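Local coordinates for protein beta sliding clamp (Caulobacter crescentus, PDB 5WCE) that probably tethers DNA polymerases and other proteins to DNA and gives them processivity, as a ring-shaped head-to-tail homodimer closed around the duplex, at residues T150-S155 with R188-E193; V260-N265 with K371-P376. All coordinates share one frame; numbering follows the deposited sequence.

Interaction 1: T150-S155 with R188-E193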
loop_
_atom_site.group_PDB
_atom_site.type_symbol
_atom_site.label_atom_id
_atom_site.label_comp_id
_atom_site.label_asym_id
_atom_site.label_seq_id
_atom_site.Cartn_x
_atom_site.Cartn_y
_atom_site.Cartn_z
ATOM N N THR A 150 4.081 19.408 12.989
ATOM C CA THR A 150 2.950 19.330 13.928
ATOM C C THR A 150 1.787 18.421 13.541
ATOM O O THR A 150 1.044 18.000 14.400
ATOM C CB THR A 150 2.348 20.725 14.154
ATOM O OG1 THR A 150 1.889 21.252 12.892
ATOM C CG2 THR A 150 3.389 21.649 14.761
ATOM N N ARG A 151 1.597 18.109 12.262
ATOM C CA ARG A 151 0.270 17.601 11.856
ATOM C C ARG A 151 0.003 16.173 12.351
ATOM O O ARG A 151 -1.131 15.796 12.562
ATOM C CB ARG A 151 0.092 17.694 10.346
ATOM C CG ARG A 151 0.780 16.650 9.571
ATOM C CD ARG A 151 0.673 16.790 8.071
ATOM N NE ARG A 151 -0.503 16.178 7.540
ATOM C CZ ARG A 151 -0.606 15.651 6.307
ATOM N NH1 ARG A 151 0.418 15.655 5.438
ATOM N NH2 ARG A 151 -1.748 15.106 5.962
ATOM N N PHE A 152 1.075 15.432 12.630
ATOM C CA PHE A 152 0.968 14.086 13.195
ATOM C C PHE A 152 0.214 14.090 14.510
ATOM O O PHE A 152 -0.407 13.099 14.857
ATOM C CB PHE A 152 2.370 13.457 13.366
ATOM C CG PHE A 152 3.139 14.009 14.554
ATOM C CD1 PHE A 152 3.930 15.148 14.432
ATOM C CD2 PHE A 152 3.004 13.432 15.816
ATOM C CE1 PHE A 152 4.599 15.695 15.532
ATOM C CE2 PHE A 152 3.675 13.968 16.916
ATOM C CZ PHE A 152 4.484 15.068 16.770
ATOM N N ALA A 153 0.216 15.209 15.251
ATOM C CA ALA A 153 -0.451 15.259 16.525
ATOM C C ALA A 153 -1.924 15.678 16.476
ATOM O O ALA A 153 -2.583 15.734 17.526
ATOM C CB ALA A 153 0.288 16.195 17.444
ATOM N N ILE A 154 -2.444 15.975 15.282
ATOM C CA ILE A 154 -3.853 16.361 15.164
ATOM C C ILE A 154 -4.661 15.090 15.303
ATOM O O ILE A 154 -4.286 14.073 14.735
ATOM C CB ILE A 154 -4.185 16.988 13.773
ATOM C CG1 ILE A 154 -3.395 18.303 13.566
ATOM C CG2 ILE A 154 -5.692 17.190 13.603
ATOM C CD1 ILE A 154 -3.470 18.818 12.138
ATOM N N SER A 155 -5.787 15.172 15.996
ATOM C CA SER A 155 -6.631 13.983 16.137
ATOM C C SER A 155 -7.188 13.561 14.778
ATOM O O SER A 155 -7.517 14.422 13.941
ATOM C CB SER A 155 -7.778 14.186 17.106
ATOM O OG SER A 155 -8.702 13.126 16.925
ATOM N N ARG A 188 -1.007 14.087 23.382
ATOM C CA ARG A 188 0.291 14.678 23.162
ATOM C C ARG A 188 0.084 15.974 22.359
ATOM O O ARG A 188 -1.030 16.217 21.871
ATOM C CB ARG A 188 1.208 13.725 22.421
ATOM C CG ARG A 188 0.546 12.729 21.431
ATOM C CD ARG A 188 0.309 13.374 20.101
ATOM N NE ARG A 188 -0.299 12.468 19.119
ATOM C CZ ARG A 188 0.361 11.651 18.321
ATOM N NH1 ARG A 188 1.685 11.520 18.415
ATOM N NH2 ARG A 188 -0.337 10.905 17.461
ATOM N N LEU A 189 1.125 16.769 22.283
ATOM C CA LEU A 189 1.056 18.067 21.663
ATOM C C LEU A 189 2.297 18.330 20.826
ATOM O O LEU A 189 3.467 17.912 21.154
ATOM C CB LEU A 189 0.836 19.137 22.723
ATOM C CG LEU A 189 0.736 20.609 22.259
ATOM C CD1 LEU A 189 -0.224 21.413 23.121
ATOM C CD2 LEU A 189 2.132 21.282 22.234
ATOM N N ALA A 190 2.085 19.095 19.769
ATOM C CA ALA A 190 3.172 19.557 18.907
ATOM C C ALA A 190 3.018 21.023 18.623
ATOM O O ALA A 190 1.891 21.502 18.392
ATOM C CB ALA A 190 3.205 18.788 17.621
ATOM N N LEU A 191 4.136 21.748 18.680
ATOM C CA LEU A 191 4.157 23.173 18.478
ATOM C C LEU A 191 5.321 23.494 17.534
ATOM O O LEU A 191 6.452 22.973 17.717
ATOM C CB LEU A 191 4.292 23.888 19.824
ATOM C CG LEU A 191 4.410 25.423 19.844
ATOM C CD1 LEU A 191 4.026 25.996 21.193
ATOM C CD2 LEU A 191 5.765 25.974 19.433
ATOM N N ALA A 192 5.059 24.338 16.525
ATOM C CA ALA A 192 6.098 24.851 15.656
ATOM C C ALA A 192 5.819 26.293 15.321
ATOM O O ALA A 192 4.649 26.709 15.207
ATOM C CB ALA A 192 6.225 24.017 14.409
ATOM N N GLU A 193 6.871 27.089 15.210
ATOM C CA GLU A 193 6.686 28.499 14.947
ATOM C C GLU A 193 7.800 29.070 14.095
ATOM O O GLU A 193 8.870 28.472 13.946
ATOM C CB GLU A 193 6.529 29.262 16.254
ATOM C CG GLU A 193 7.831 29.363 17.061
ATOM C CD GLU A 193 7.662 29.738 18.498
ATOM O OE1 GLU A 193 6.522 30.046 18.898
ATOM O OE2 GLU A 193 8.716 29.754 19.214
HETATM O O HOH W 1 -3.085 11.930 16.267
#
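Phe-152 and Arg-188 each set CG between their own backbone N and carbonyl carbon (chi1 76° and 31°), and a second bend at chi2 of Arg-188 folds its chain over the turn 150-155. The guanidinium meets the ring at its edge, NH1 lying near the ring plane 3.5 Å from Phe-152 CD2, with the two planes 78° apart. One guanidinium face rests on Ala-153, whose CA is 3.8 Å from Arg-188 NE. Arginine suits this buried place because its single positive charge is shared by two carboxylates, NE forming a salt bridge with Asp-185 and NH1 one with Asp-339, while NH2 donates to a water 3.2 Å away that probably donates to Ile-154 O. In the central domain of the clamp, the contact seats the loop following helix 140-148 against strand 188-195. The methyl of Ala-190 lets the turn come close, its CB 3.7 Å from Thr-150 CA and 3.9 Å from Ala-153 CB. A leucine in place of Arg-188 would probably cost Asp-185 and Asp-339 this salt-bridge partner and the water its NH2 donor. Farther along the strand, Ala-192 CB receives Thr-150 CG2 at 3.7 Å, while Thr-150 OG1 is hydrogen-bonded to Leu-146 O in the preceding helix.

Interaction 2: V260-N265 with K371-P376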
loop_
_atom_site.group_PDB
_atom_site.type_symbol
_atom_site.label_atom_id
_atom_site.label_comp_id
_atom_site.label_asym_id
_atom_site.label_seq_id
_atom_site.Cartn_x
_atom_site.Cartn_y
_atom_site.Cartn_z
ATOM N N VAL A 260 -0.582 23.650 29.449
ATOM C CA VAL A 260 -0.182 22.265 29.299
ATOM C C VAL A 260 1.328 22.150 29.027
ATOM O O VAL A 260 1.925 21.112 29.288
ATOM C CB VAL A 260 -0.964 21.617 28.125
ATOM C CG1 VAL A 260 -0.697 20.117 28.075
ATOM C CG2 VAL A 260 -2.470 21.880 28.274
ATOM N N ILE A 261 1.930 23.188 28.449
ATOM C CA ILE A 261 3.316 23.141 28.042
ATOM C C ILE A 261 4.132 23.495 29.263
ATOM O O ILE A 261 4.105 24.645 29.732
ATOM C CB ILE A 261 3.672 24.073 26.857
ATOM C CG1 ILE A 261 2.882 23.640 25.620
ATOM C CG2 ILE A 261 5.183 24.029 26.601
ATOM C CD1 ILE A 261 3.198 24.405 24.354
ATOM N N PRO A 262 4.852 22.505 29.795
ATOM C CA PRO A 262 5.606 22.762 31.029
ATOM C C PRO A 262 6.747 23.777 30.875
ATOM O O PRO A 262 7.546 23.690 29.938
ATOM C CB PRO A 262 6.143 21.381 31.428
ATOM C CG PRO A 262 6.003 20.509 30.229
ATOM C CD PRO A 262 5.192 21.219 29.170
ATOM N N ARG A 263 6.833 24.726 31.805
ATOM C CA ARG A 263 7.886 25.760 31.769
ATOM C C ARG A 263 8.996 25.501 32.738
ATOM O O ARG A 263 10.108 25.979 32.521
ATOM C CB ARG A 263 7.293 27.118 32.111
ATOM C CG ARG A 263 6.276 27.620 31.113
ATOM C CD ARG A 263 5.639 28.919 31.623
ATOM N NE ARG A 263 4.854 29.513 30.546
ATOM N N ASP A 264 8.701 24.777 33.801
ATOM C CA ASP A 264 9.604 24.680 34.938
ATOM C C ASP A 264 10.172 23.298 35.152
ATOM O O ASP A 264 10.716 23.058 36.214
ATOM C CB ASP A 264 8.828 25.118 36.192
ATOM C CG ASP A 264 8.251 26.516 36.056
ATOM O OD1 ASP A 264 8.938 27.370 35.455
ATOM O OD2 ASP A 264 7.113 26.745 36.527
ATOM N N ASN A 265 10.034 22.371 34.188
ATOM C CA ASN A 265 10.504 20.996 34.430
ATOM C C ASN A 265 12.028 20.963 34.625
ATOM O O ASN A 265 12.748 21.383 33.754
ATOM C CB ASN A 265 10.135 20.037 33.272
ATOM C CG ASN A 265 8.678 19.607 33.287
ATOM O OD1 ASN A 265 7.856 20.171 34.021
ATOM N ND2 ASN A 265 8.331 18.606 32.432
ATOM N N LYS A 371 8.353 22.698 19.967
ATOM C CA LYS A 371 8.208 22.080 21.292
ATOM C C LYS A 371 7.310 20.873 21.150
ATOM O O LYS A 371 6.258 20.935 20.473
ATOM C CB LYS A 371 7.630 23.073 22.330
ATOM C CG LYS A 371 8.545 24.236 22.635
ATOM C CD LYS A 371 7.915 25.189 23.661
ATOM C CE LYS A 371 8.759 26.430 23.992
ATOM N NZ LYS A 371 8.533 27.558 23.051
ATOM N N TYR A 372 7.671 19.769 21.830
ATOM C CA TYR A 372 6.778 18.615 21.929
ATOM C C TYR A 372 6.471 18.294 23.411
ATOM O O TYR A 372 7.322 18.468 24.300
ATOM C CB TYR A 372 7.352 17.406 21.244
ATOM C CG TYR A 372 7.601 17.718 19.798
ATOM C CD1 TYR A 372 6.551 17.695 18.881
ATOM C CD2 TYR A 372 8.846 18.128 19.370
ATOM C CE1 TYR A 372 6.780 18.062 17.553
ATOM C CE2 TYR A 372 9.053 18.535 18.053
ATOM C CZ TYR A 372 7.982 18.474 17.167
ATOM O OH TYR A 372 8.157 18.844 15.822
ATOM N N VAL A 373 5.238 17.904 23.636
ATOM C CA VAL A 373 4.762 17.540 24.952
ATOM C C VAL A 373 4.221 16.090 24.846
ATOM O O VAL A 373 3.392 15.756 23.945
ATOM C CB VAL A 373 3.683 18.470 25.522
ATOM C CG1 VAL A 373 3.373 18.108 26.966
ATOM C CG2 VAL A 373 4.127 19.928 25.480
ATOM N N LEU A 374 4.725 15.254 25.749
ATOM C CA LEU A 374 4.241 13.885 25.966
ATOM C C LEU A 374 3.592 13.780 27.329
ATOM O O LEU A 374 4.139 14.302 28.305
ATOM C CB LEU A 374 5.382 12.876 25.920
ATOM C CG LEU A 374 6.066 12.765 24.551
ATOM C CD1 LEU A 374 7.432 12.087 24.677
ATOM C CD2 LEU A 374 5.151 12.075 23.576
ATOM N N MET A 375 2.435 13.107 27.339
ATOM C CA MET A 375 1.678 12.905 28.552
ATOM C C MET A 375 1.987 11.497 29.078
ATOM O O MET A 375 1.917 10.526 28.344
ATOM C CB MET A 375 0.206 13.099 28.273
ATOM C CG MET A 375 -0.079 14.472 27.621
ATOM S SD MET A 375 0.481 15.844 28.653
ATOM C CE MET A 375 -0.658 15.561 30.004
ATOM N N PRO A 376 2.360 11.397 30.346
ATOM C CA PRO A 376 2.718 10.069 30.826
ATOM C C PRO A 376 1.528 9.220 31.158
ATOM O O PRO A 376 0.402 9.696 31.273
ATOM C CB PRO A 376 3.563 10.366 32.063
ATOM C CG PRO A 376 2.908 11.579 32.640
ATOM C CD PRO A 376 2.513 12.402 31.422
#
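Val-373 and Ile-261 meet through single branches: Val-373 CG2 lies 3.9 Å from Ile-261 CG1, the two side chains crossing at a slant. In Val-373 the first torsion (chi1 -173°) sends CG1 anti to the backbone N and leaves CG2 beside that N, which parts the two methyls toward different residues of the loop. CG1 approaches the carbonyl of Val-260, 4.1 Å from its O, whereas CG2 serves both Ile-261 and Pro-262. The proline comes end-on, its CD 4.1 Å from Val-373 CG2. A beta-branched valine fits a strand, and its two short arms let one residue touch three successive neighbours.

Ile-261 divides its own branches in a similar way. With CG1 beside the backbone N (chi1 -63°), CG2 is left to meet Lys-371, whose chain passes at about a right angle, CD 4.2 Å away. The methylenes of the lysine thus supply the apolar surface here, and its ammonium end takes no part in the touch. Just past the strand, in one of two conformers, Met-375 SD approaches Val-260 CG1 only loosely, at 4.5 Å.

No hydrogen bond joins the two segments, and the fit rests on aliphatic contact near the surface. Ile-261 also packs on Leu-189 and Leu-191 of the adjoining strand 188-195, while Asn-265 ties the far end of the loop down through ND2 to the carbonyls of Arg-352 and Pro-359. Residues 260-265 belong to the loop that joins strand 243-248 to strand 267-272 and carries the chain from the central to the C-terminal domain of a beta sliding clamp, here laid across the antiparallel sheet that the two domains share.

Overall arrangement
Interaction 1 and interaction 2 have their centres about 13 Å apart and meet at neighbouring antiparallel strands, 188-195 and 370-374, where the sheets of the central and C-terminal domains become continuous. Backbone pairing is probably by hydrogen bonds, Leu-191 N to Lys-371 O at 2.9 Å and Leu-189 N to Val-373 O at 3.0 Å. Alternation of side chains then sends the contacts to opposite faces: Arg-188, Ala-190 and Ala-192 point to the turn 150-155, while Leu-189 and Leu-191 face the loop 260-265, with Leu-191 CD1 3.6 Å from Ile-261 CD1. Tyr-372 faces the side of interaction 1 and touches Phe-152, whereas Val-373 faces that same loop.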